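Local coordinates for protein GlcNAc Inducible Gene 2, GIG2 (Candida albicans, PDB 6AKZ) that binds an iron(III) ion and is probably an oxygenase of the DUF1479 family, its gene being induced by N-acetylglucosamine, at residues 17-20 and 21-24; 204-207 and 208-211; 37-40 and 41-44. One frame throughout, in Å; residues are numbered along the deposited sequence.

Contact 1. Residues 17-20 and 21-24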
ATOM      1  N   PHE A  17      25.122 -15.063  -0.161  1.00 37.56           N
ATOM      2  CA  PHE A  17      24.981 -15.971  -1.372  1.00 33.18           C
ATOM      3  C   PHE A  17      23.779 -16.934  -1.312  1.00 28.94           C
ATOM      4  O   PHE A  17      23.371 -17.548  -2.332  1.00 29.18           O
ATOM      5  CB  PHE A  17      26.288 -16.753  -1.701  1.00 38.95           C
ATOM      6  CG  PHE A  17      26.482 -18.008  -0.849  1.00 38.47           C
ATOM      7  CD1 PHE A  17      27.008 -17.929   0.430  1.00 37.83           C
ATOM      8  CD2 PHE A  17      26.026 -19.238  -1.302  1.00 37.74           C
ATOM      9  CE1 PHE A  17      27.147 -19.077   1.207  1.00 38.24           C
ATOM     10  CE2 PHE A  17      26.140 -20.382  -0.512  1.00 35.98           C
ATOM     11  CZ  PHE A  17      26.719 -20.302   0.731  1.00 33.63           C
ATOM     12  N   ARG A  18      23.161 -17.060  -0.131  1.00 34.80           N
ATOM     13  CA  ARG A  18      21.827 -17.712  -0.055  1.00 34.47           C
ATOM     14  C   ARG A  18      20.824 -17.185  -1.064  1.00 33.44           C
ATOM     15  O   ARG A  18      19.996 -17.966  -1.570  1.00 33.60           O
ATOM     16  CB  ARG A  18      21.225 -17.688   1.366  1.00 36.62           C
ATOM     17  CG  ARG A  18      20.644 -16.398   1.888  1.00 37.69           C
ATOM     18  CD  ARG A  18      20.521 -16.513   3.402  1.00 35.64           C
ATOM     19  NE  ARG A  18      20.110 -15.272   3.997  1.00 39.05           N
ATOM     20  CZ  ARG A  18      18.852 -14.811   3.969  1.00 39.11           C
ATOM     21  NH1 ARG A  18      17.890 -15.507   3.370  1.00 35.18           N
ATOM     22  NH2 ARG A  18      18.562 -13.642   4.523  1.00 40.07           N
ATOM     23  N   PHE A  19      20.976 -15.915  -1.455  1.00 31.89           N
ATOM     24  CA  PHE A  19      20.025 -15.306  -2.393  1.00 31.09           C
ATOM     25  C   PHE A  19      20.109 -15.892  -3.770  1.00 32.73           C
ATOM     26  O   PHE A  19      19.179 -15.818  -4.586  1.00 32.73           O
ATOM     27  CB  PHE A  19      20.117 -13.778  -2.297  1.00 31.23           C
ATOM     28  CG  PHE A  19      19.457 -13.225  -1.033  1.00 32.97           C
ATOM     29  CD1 PHE A  19      18.062 -13.078  -0.972  1.00 32.32           C
ATOM     30  CD2 PHE A  19      20.193 -12.903   0.084  1.00 32.45           C
ATOM     31  CE1 PHE A  19      17.450 -12.651   0.202  1.00 30.33           C
ATOM     32  CE2 PHE A  19      19.598 -12.440   1.252  1.00 31.07           C
ATOM     33  CZ  PHE A  19      18.220 -12.285   1.296  1.00 33.64           C
ATOM     34  N   THR A  20      21.245 -16.539  -4.061  1.00 33.76           N
ATOM     35  CA  THR A  20      21.356 -17.296  -5.287  1.00 33.26           C
ATOM     36  C   THR A  20      20.368 -18.446  -5.383  1.00 29.75           C
ATOM     37  O   THR A  20      19.806 -18.714  -6.459  1.00 31.21           O
ATOM     38  CB  THR A  20      22.831 -17.736  -5.482  1.00 37.49           C
ATOM     39  OG1 THR A  20      23.619 -16.530  -5.607  1.00 34.81           O
ATOM     40  CG2 THR A  20      22.979 -18.629  -6.691  1.00 40.17           C
ATOM     41  N   GLY A  21      20.144 -19.119  -4.268  1.00 31.41           N
ATOM     42  CA  GLY A  21      19.232 -20.247  -4.210  1.00 29.65           C
ATOM     43  C   GLY A  21      17.790 -19.758  -4.273  1.00 29.06           C
ATOM     44  O   GLY A  21      16.978 -20.440  -4.835  1.00 27.70           O
ATOM     45  N   ILE A  22      17.541 -18.539  -3.770  1.00 31.88           N
ATOM     46  CA  ILE A  22      16.250 -17.826  -3.997  1.00 27.77           C
ATOM     47  C   ILE A  22      15.999 -17.676  -5.518  1.00 25.58           C
ATOM     48  O   ILE A  22      14.951 -18.029  -6.023  1.00 22.89           O
ATOM     49  CB  ILE A  22      16.205 -16.442  -3.356  1.00 31.74           C
ATOM     50  CG1 ILE A  22      16.526 -16.440  -1.838  1.00 32.28           C
ATOM     51  CG2 ILE A  22      14.865 -15.776  -3.638  1.00 34.51           C
ATOM     52  CD1 ILE A  22      15.631 -17.240  -0.965  1.00 35.95           C
ATOM     53  N   LYS A  23      16.992 -17.209  -6.269  1.00 25.36           N
ATOM     54  CA  LYS A  23      16.805 -17.096  -7.700  1.00 24.76           C
ATOM     55  C   LYS A  23      16.503 -18.420  -8.348  1.00 27.84           C
ATOM     56  O   LYS A  23      15.652 -18.529  -9.213  1.00 28.23           O
ATOM     57  CB  LYS A  23      18.022 -16.441  -8.372  1.00 22.42           C
ATOM     58  CG  LYS A  23      18.329 -15.025  -7.966  1.00 24.94           C
ATOM     59  CD  LYS A  23      19.449 -14.476  -8.839  1.00 25.04           C
ATOM     60  CE  LYS A  23      19.551 -12.975  -8.770  1.00 28.25           C
ATOM     61  NZ  LYS A  23      20.522 -12.507  -9.846  1.00 32.83           N
ATOM     62  N   GLN A  24      17.185 -19.483  -7.924  1.00 34.02           N
ATOM     63  CA  GLN A  24      16.911 -20.778  -8.541  1.00 35.20           C
ATOM     64  C   GLN A  24      15.614 -21.401  -8.098  1.00 32.78           C
ATOM     65  O   GLN A  24      15.042 -22.153  -8.882  1.00 30.64           O
ATOM     66  CB  GLN A  24      18.097 -21.726  -8.448  1.00 38.87           C
ATOM     67  CG  GLN A  24      19.226 -21.281  -9.382  1.00 42.27           C
ATOM     68  CD  GLN A  24      20.598 -21.477  -8.796  1.00 47.49           C
ATOM     69  OE1 GLN A  24      20.774 -22.137  -7.762  1.00 58.09           O
ATOM     70  NE2 GLN A  24      21.588 -20.893  -9.446  1.00 47.85           N
TER

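Contact 2. Residues 204-207 and 208-211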
ATOM      1  N   ILE A 204       7.818 -17.440   0.488  1.00 18.70           N
ATOM      2  CA  ILE A 204       7.156 -18.378  -0.387  1.00 19.24           C
ATOM      3  C   ILE A 204       5.810 -17.912  -0.961  1.00 17.99           C
ATOM      4  O   ILE A 204       5.616 -17.930  -2.168  1.00 18.45           O
ATOM      5  CB  ILE A 204       6.925 -19.747   0.295  1.00 25.35           C
ATOM      6  CG1 ILE A 204       8.264 -20.401   0.675  1.00 28.41           C
ATOM      7  CG2 ILE A 204       6.110 -20.676  -0.620  1.00 23.60           C
ATOM      8  CD1 ILE A 204       9.253 -20.541  -0.432  1.00 26.19           C
ATOM      9  N   MET A 205       4.883 -17.544  -0.079  1.00 18.91           N
ATOM     10  CA  MET A 205       3.545 -17.167  -0.511  1.00 18.04           C
ATOM     11  C   MET A 205       3.600 -15.807  -1.229  1.00 16.65           C
ATOM     12  O   MET A 205       2.973 -15.683  -2.264  1.00 14.73           O
ATOM     13  CB  MET A 205       2.571 -17.136   0.669  1.00 19.22           C
ATOM     14  CG  MET A 205       2.310 -18.531   1.221  1.00 19.82           C
ATOM     15  SD  MET A 205       1.727 -19.703  -0.016  1.00 25.55           S
ATOM     16  CE  MET A 205       0.287 -18.925  -0.713  1.00 23.91           C
ATOM     17  N   TYR A 206       4.443 -14.891  -0.742  1.00 14.23           N
ATOM     18  CA  TYR A 206       4.578 -13.572  -1.407  1.00 14.73           C
ATOM     19  C   TYR A 206       5.061 -13.759  -2.813  1.00 15.65           C
ATOM     20  O   TYR A 206       4.486 -13.222  -3.765  1.00 13.41           O
ATOM     21  CB  TYR A 206       5.460 -12.633  -0.628  1.00 14.10           C
ATOM     22  CG  TYR A 206       5.106 -11.172  -0.678  1.00 14.37           C
ATOM     23  CD1 TYR A 206       4.347 -10.625  -1.736  1.00 14.87           C
ATOM     24  CD2 TYR A 206       5.635 -10.326   0.268  1.00 13.94           C
ATOM     25  CE1 TYR A 206       4.094  -9.251  -1.753  1.00 13.45           C
ATOM     26  CE2 TYR A 206       5.411  -8.940   0.225  1.00 14.18           C
ATOM     27  CZ  TYR A 206       4.655  -8.433  -0.795  1.00 14.60           C
ATOM     28  OH  TYR A 206       4.396  -7.064  -0.860  1.00 14.78           O
ATOM     29  N   SER A 207       6.122 -14.561  -3.016  1.00 15.06           N
ATOM     30  CA  SER A 207       6.579 -14.805  -4.357  1.00 15.64           C
ATOM     31  C   SER A 207       5.643 -15.523  -5.281  1.00 16.04           C
ATOM     32  O   SER A 207       5.638 -15.237  -6.525  1.00 15.78           O
ATOM     33  CB  SER A 207       7.978 -15.541  -4.288  1.00 17.32           C
ATOM     34  OG  SER A 207       7.788 -16.906  -3.966  1.00 18.08           O
ATOM     35  N   GLU A 208       4.740 -16.349  -4.750  1.00 15.98           N
ATOM     36  CA  GLU A 208       3.744 -16.975  -5.569  1.00 18.27           C
ATOM     37  C   GLU A 208       2.756 -15.998  -6.175  1.00 16.58           C
ATOM     38  O   GLU A 208       2.173 -16.330  -7.192  1.00 15.77           O
ATOM     39  CB  GLU A 208       2.873 -18.030  -4.840  1.00 21.69           C
ATOM     40  CG  GLU A 208       3.510 -19.365  -4.629  1.00 30.49           C
ATOM     41  CD  GLU A 208       3.690 -20.164  -5.917  1.00 28.59           C
ATOM     42  OE1 GLU A 208       2.714 -20.673  -6.596  1.00 30.00           O
ATOM     43  OE2 GLU A 208       4.856 -20.263  -6.230  1.00 40.71           O
ATOM     44  N   VAL A 209       2.518 -14.863  -5.528  1.00 15.48           N
ATOM     45  CA  VAL A 209       1.739 -13.738  -6.134  1.00 14.36           C
ATOM     46  C   VAL A 209       2.215 -13.419  -7.563  1.00 14.81           C
ATOM     47  O   VAL A 209       1.424 -13.058  -8.434  1.00 15.14           O
ATOM     48  CB  VAL A 209       1.807 -12.488  -5.223  1.00 14.53           C
ATOM     49  CG1 VAL A 209       1.127 -11.263  -5.869  1.00 13.94           C
ATOM     50  CG2 VAL A 209       1.214 -12.801  -3.866  1.00 15.69           C
ATOM     51  N   TYR A 210       3.544 -13.496  -7.781  1.00 14.29           N
ATOM     52  CA  TYR A 210       4.209 -13.116  -9.026  1.00 15.27           C
ATOM     53  C   TYR A 210       4.593 -14.333  -9.918  1.00 18.47           C
ATOM     54  O   TYR A 210       5.304 -14.176 -10.907  1.00 17.51           O
ATOM     55  CB  TYR A 210       5.444 -12.272  -8.688  1.00 14.80           C
ATOM     56  CG  TYR A 210       5.104 -11.104  -7.776  1.00 13.90           C
ATOM     57  CD1 TYR A 210       4.433  -9.990  -8.262  1.00 14.43           C
ATOM     58  CD2 TYR A 210       5.385 -11.120  -6.413  1.00 12.51           C
ATOM     59  CE1 TYR A 210       4.127  -8.971  -7.440  1.00 13.24           C
ATOM     60  CE2 TYR A 210       5.107 -10.066  -5.621  1.00 13.17           C
ATOM     61  CZ  TYR A 210       4.447  -9.008  -6.138  1.00 12.37           C
ATOM     62  OH  TYR A 210       4.094  -8.010  -5.314  1.00 12.86           O
ATOM     63  N   LYS A 211       3.999 -15.489  -9.683  1.00 19.48           N
ATOM     64  CA  LYS A 211       4.285 -16.678 -10.465  1.00 22.80           C
ATOM     65  C   LYS A 211       4.226 -16.473 -11.986  1.00 19.71           C
ATOM     66  O   LYS A 211       5.102 -16.929 -12.675  1.00 18.34           O
ATOM     67  CB  LYS A 211       3.282 -17.752 -10.088  1.00 27.49           C
ATOM     68  CG  LYS A 211       3.584 -19.123 -10.686  1.00 36.16           C
ATOM     69  CD  LYS A 211       2.940 -20.181  -9.786  1.00 42.24           C
ATOM     70  CE  LYS A 211       3.417 -21.581 -10.080  1.00 49.77           C
ATOM     71  NZ  LYS A 211       2.760 -22.031 -11.346  1.00 51.98           N
TER

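Contact 3. Residues 37-40 and 41-44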
ATOM      1  N   ALA A  37      12.648 -14.327 -23.228  1.00 19.53           N
ATOM      2  CA  ALA A  37      11.877 -13.720 -24.289  1.00 21.50           C
ATOM      3  C   ALA A  37      10.912 -12.686 -23.741  1.00 22.54           C
ATOM      4  O   ALA A  37      10.747 -11.624 -24.356  1.00 22.47           O
ATOM      5  CB  ALA A  37      11.117 -14.726 -25.093  1.00 21.48           C
ATOM      6  N   SER A  38      10.342 -13.005 -22.572  1.00 20.89           N
ATOM      7  CA  SER A  38       9.297 -12.162 -21.958  1.00 18.35           C
ATOM      8  C   SER A  38       9.893 -10.801 -21.506  1.00 19.13           C
ATOM      9  O   SER A  38       9.190  -9.782 -21.559  1.00 19.61           O
ATOM     10  CB  SER A  38       8.624 -12.895 -20.787  1.00 17.06           C
ATOM     11  OG  SER A  38       9.389 -12.835 -19.587  1.00 18.35           O
ATOM     12  N   TRP A  39      11.125 -10.829 -21.010  1.00 18.86           N
ATOM     13  CA  TRP A  39      11.882  -9.647 -20.618  1.00 19.97           C
ATOM     14  C   TRP A  39      12.149  -8.715 -21.777  1.00 20.94           C
ATOM     15  O   TRP A  39      12.029  -7.490 -21.665  1.00 21.42           O
ATOM     16  CB  TRP A  39      13.214 -10.033 -19.988  1.00 21.00           C
ATOM     17  CG  TRP A  39      14.136  -8.808 -19.697  1.00 20.90           C
ATOM     18  CD1 TRP A  39      15.169  -8.332 -20.480  1.00 22.21           C
ATOM     19  CD2 TRP A  39      14.072  -7.920 -18.555  1.00 22.91           C
ATOM     20  NE1 TRP A  39      15.766  -7.239 -19.871  1.00 22.67           N
ATOM     21  CE2 TRP A  39      15.094  -6.953 -18.706  1.00 24.25           C
ATOM     22  CE3 TRP A  39      13.228  -7.828 -17.440  1.00 21.68           C
ATOM     23  CZ2 TRP A  39      15.314  -5.943 -17.765  1.00 22.78           C
ATOM     24  CZ3 TRP A  39      13.496  -6.838 -16.492  1.00 22.38           C
ATOM     25  CH2 TRP A  39      14.502  -5.908 -16.660  1.00 21.27           C
ATOM     26  N   LYS A  40      12.472  -9.301 -22.934  1.00 23.21           N
ATOM     27  CA  LYS A  40      12.605  -8.514 -24.142  1.00 20.32           C
ATOM     28  C   LYS A  40      11.282  -7.871 -24.632  1.00 20.52           C
ATOM     29  O   LYS A  40      11.263  -6.691 -24.963  1.00 23.20           O
ATOM     30  CB  LYS A  40      13.220  -9.420 -25.190  1.00 22.47           C
ATOM     31  CG  LYS A  40      14.660  -9.704 -24.824  1.00 23.12           C
ATOM     32  CD  LYS A  40      15.251 -10.731 -25.762  1.00 25.48           C
ATOM     33  CE  LYS A  40      16.622 -11.094 -25.251  1.00 25.59           C
ATOM     34  NZ  LYS A  40      17.108 -12.167 -26.184  1.00 27.44           N
ATOM     35  N   ARG A  41      10.211  -8.630 -24.683  1.00 18.40           N
ATOM     36  CA  ARG A  41       8.849  -8.089 -24.955  1.00 21.52           C
ATOM     37  C   ARG A  41       8.496  -6.928 -23.952  1.00 20.54           C
ATOM     38  O   ARG A  41       7.902  -5.920 -24.338  1.00 20.61           O
ATOM     39  CB  ARG A  41       7.761  -9.121 -24.811  1.00 23.62           C
ATOM     40  CG  ARG A  41       7.872 -10.343 -25.717  1.00 24.80           C
ATOM     41  CD  ARG A  41       6.515 -11.051 -25.855  1.00 25.69           C
ATOM     42  NE  ARG A  41       6.035 -11.565 -24.562  1.00 26.50           N
ATOM     43  CZ  ARG A  41       6.340 -12.740 -24.042  1.00 27.57           C
ATOM     44  NH1 ARG A  41       7.162 -13.586 -24.698  1.00 27.20           N
ATOM     45  NH2 ARG A  41       5.830 -13.081 -22.865  1.00 30.53           N
ATOM     46  N   LEU A  42       8.824  -7.139 -22.696  1.00 20.02           N
ATOM     47  CA  LEU A  42       8.521  -6.190 -21.639  1.00 19.49           C
ATOM     48  C   LEU A  42       9.170  -4.804 -21.888  1.00 20.41           C
ATOM     49  O   LEU A  42       8.493  -3.775 -21.823  1.00 19.45           O
ATOM     50  CB  LEU A  42       8.942  -6.723 -20.282  1.00 20.29           C
ATOM     51  CG  LEU A  42       8.794  -5.744 -19.112  1.00 18.58           C
ATOM     52  CD1 LEU A  42       7.294  -5.413 -18.901  1.00 19.06           C
ATOM     53  CD2 LEU A  42       9.375  -6.320 -17.870  1.00 20.81           C
ATOM     54  N   LEU A  43      10.467  -4.809 -22.171  1.00 18.73           N
ATOM     55  CA  LEU A  43      11.171  -3.605 -22.445  1.00 19.62           C
ATOM     56  C   LEU A  43      10.650  -2.848 -23.636  1.00 19.98           C
ATOM     57  O   LEU A  43      10.549  -1.612 -23.567  1.00 20.13           O
ATOM     58  CB  LEU A  43      12.670  -3.881 -22.577  1.00 22.31           C
ATOM     59  CG  LEU A  43      13.460  -4.320 -21.362  1.00 22.13           C
ATOM     60  CD1 LEU A  43      14.938  -4.348 -21.721  1.00 22.62           C
ATOM     61  CD2 LEU A  43      13.264  -3.486 -20.092  1.00 23.04           C
ATOM     62  N   VAL A  44      10.195  -3.563 -24.658  1.00 19.11           N
ATOM     63  CA  VAL A  44       9.658  -2.936 -25.827  1.00 20.77           C
ATOM     64  C   VAL A  44       8.360  -2.212 -25.412  1.00 20.53           C
ATOM     65  O   VAL A  44       8.237  -1.048 -25.669  1.00 18.75           O
ATOM     66  CB  VAL A  44       9.411  -3.957 -26.952  1.00 23.37           C
ATOM     67  CG1 VAL A  44       8.569  -3.342 -28.070  1.00 24.48           C
ATOM     68  CG2 VAL A  44      10.761  -4.505 -27.451  1.00 24.33           C
TER

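Contact 1. Residues 17-20 and 21-24
Gly21 N donates to Arg18 O at 2.9 Å, an i to i-3 bond whose donor stands well above the carbonyl plane, 52° out of it. The same oxygen takes a weak second bond from Ile22 N, and the next two donors keep the i to i-4 pattern: Lys23 N reaches Phe19 O at 3.1 Å and Gln24 N reaches Thr20 O at 3.1 Å. Gln24 bends at chi2 (142°), which folds its amide back alongside Thr20; Gln24 NE2 lies 3.8 Å from Thr20 CG2 and has a weak bond to Leu307 O. Thr20 OG1 turns instead to Ile308 O. On another side of the helix Phe19 and Ile22 run side by side, with Ile22 CG1 3.8 Å from Phe19 CD1 at an oblique approach. Phe19 CE2 also lies 3.6 Å above the centre of the Arg18 guanidinium, covering one face, while Glu202 holds NH1 in a salt bridge. The contact lies on helix 18-26. Phe19 and Ile22 both touch Glu202 of helix 199-202, and the extended Lys23 reaches Pro289 O, Thr309 O and the carboxylate of Asp306, tying the helix to the loops beyond helix 278-287.

Contact 2. Residues 204-207 and 208-211
Tyr210 N bonds to Ser207 O at 3.0 Å, and Glu208 N bonds to Ile204 O at 3.2 Å. The Glu208 bond is a helical one, its donor tilted 25° from the carbonyl plane, whereas Tyr210 N stands 55° out of the plane of its acceptor carbonyl. Val209 N makes two weak bonds, to Met205 O and Tyr206 O, and a type I beta turn runs from Glu208 to Lys211. That turn leaves Tyr210 as the N-cap residue of the next helix.

Among the side chains, the two tyrosines carry the packing. They point the same way, side by side, with Tyr206 CD1 4.0 Å from Tyr210 CE2 and Tyr206 CE1 3.8 Å from Tyr210 OH. Val209 CG1, anti to its own backbone N (chi1 175°), lies 3.9 Å above the centre of the Tyr210 ring and covers that face. The phenol oxygens are both engaged: Tyr206 OH with Ser195 O, Tyr210 OH with Asp352. This places the Tyr206 side chain about 8 Å from that of Asp194, a ligand of the iron.

Helix 204-208 thus passes into helix 211-214 through a single turn. Ile204 and Ser207 rest on helix 18-26, Tyr206 touches helix 199-202, and Tyr210 packs on Met282 and Met286 of helix 278-287.

Contact 3. Residues 37-40 and 41-44
Arg41 N meets Ala37 O at 3.1 Å in a nearly straight bond lying in the carbonyl plane, and Leu42 N to Ser38 O and Leu43 N to Trp39 O continue the alpha-helical pattern. Leu43 reaches back under the Trp39 indole. Its CG lies 4.2 Å from the centroid of the five-membered ring of Trp39 and 22° off the ring normal, a CH-pi contact. Leu43 CD1 approaches Trp39 NE1 at 3.5 Å, and Leu43 CD2 lies 4.0 Å from Trp39 CZ2. Trp39 CG is anti to the backbone N (chi1 173°), which swings the indole along the helix toward these leucines, and Leu42 CD2 meets Trp39 CE3 obliquely at 4.2 Å. Around the helix, Arg41 bends at chi3 (-63°) and folds back so that Ser38 CA lies 3.5 Å above its guanidinium plane, toward the rim. Arg41 NH2 comes within 3.5 Å of Ser38 CB, and the group is gripped by Glu219 through NE and by Gly216 O through NH2. The chemistry divides by side: Trp39, Leu42 and Leu43 face helix 278-287, Trp39 also stacking on Phe291 beyond it, while Lys40 and Arg41 make salt bridges with Asp301 and Glu219.

In the fold
Helices 18-26 and 32-56, which carry contacts 1 and 3, follow each other in the chain, yet the two contacts lie 23 Å apart between centres. Contact 2 is nearer to contact 1, at 15 Å between centres with nearest atoms about 7 Å apart, and helix 18-26 joins them directly: Arg25 and Leu26 from its end touch Ile204 and Ser207. Helix 278-287 links contacts 2 and 3, receiving Tyr210 from one and Trp39, Leu42 and Leu43 from the other. Contact 2 lies closest to the metal, the Tyr206 side chain being about 12 Å from the iron held by His192, Asp194 and His355, whereas contacts 1 and 3 lie away from that site.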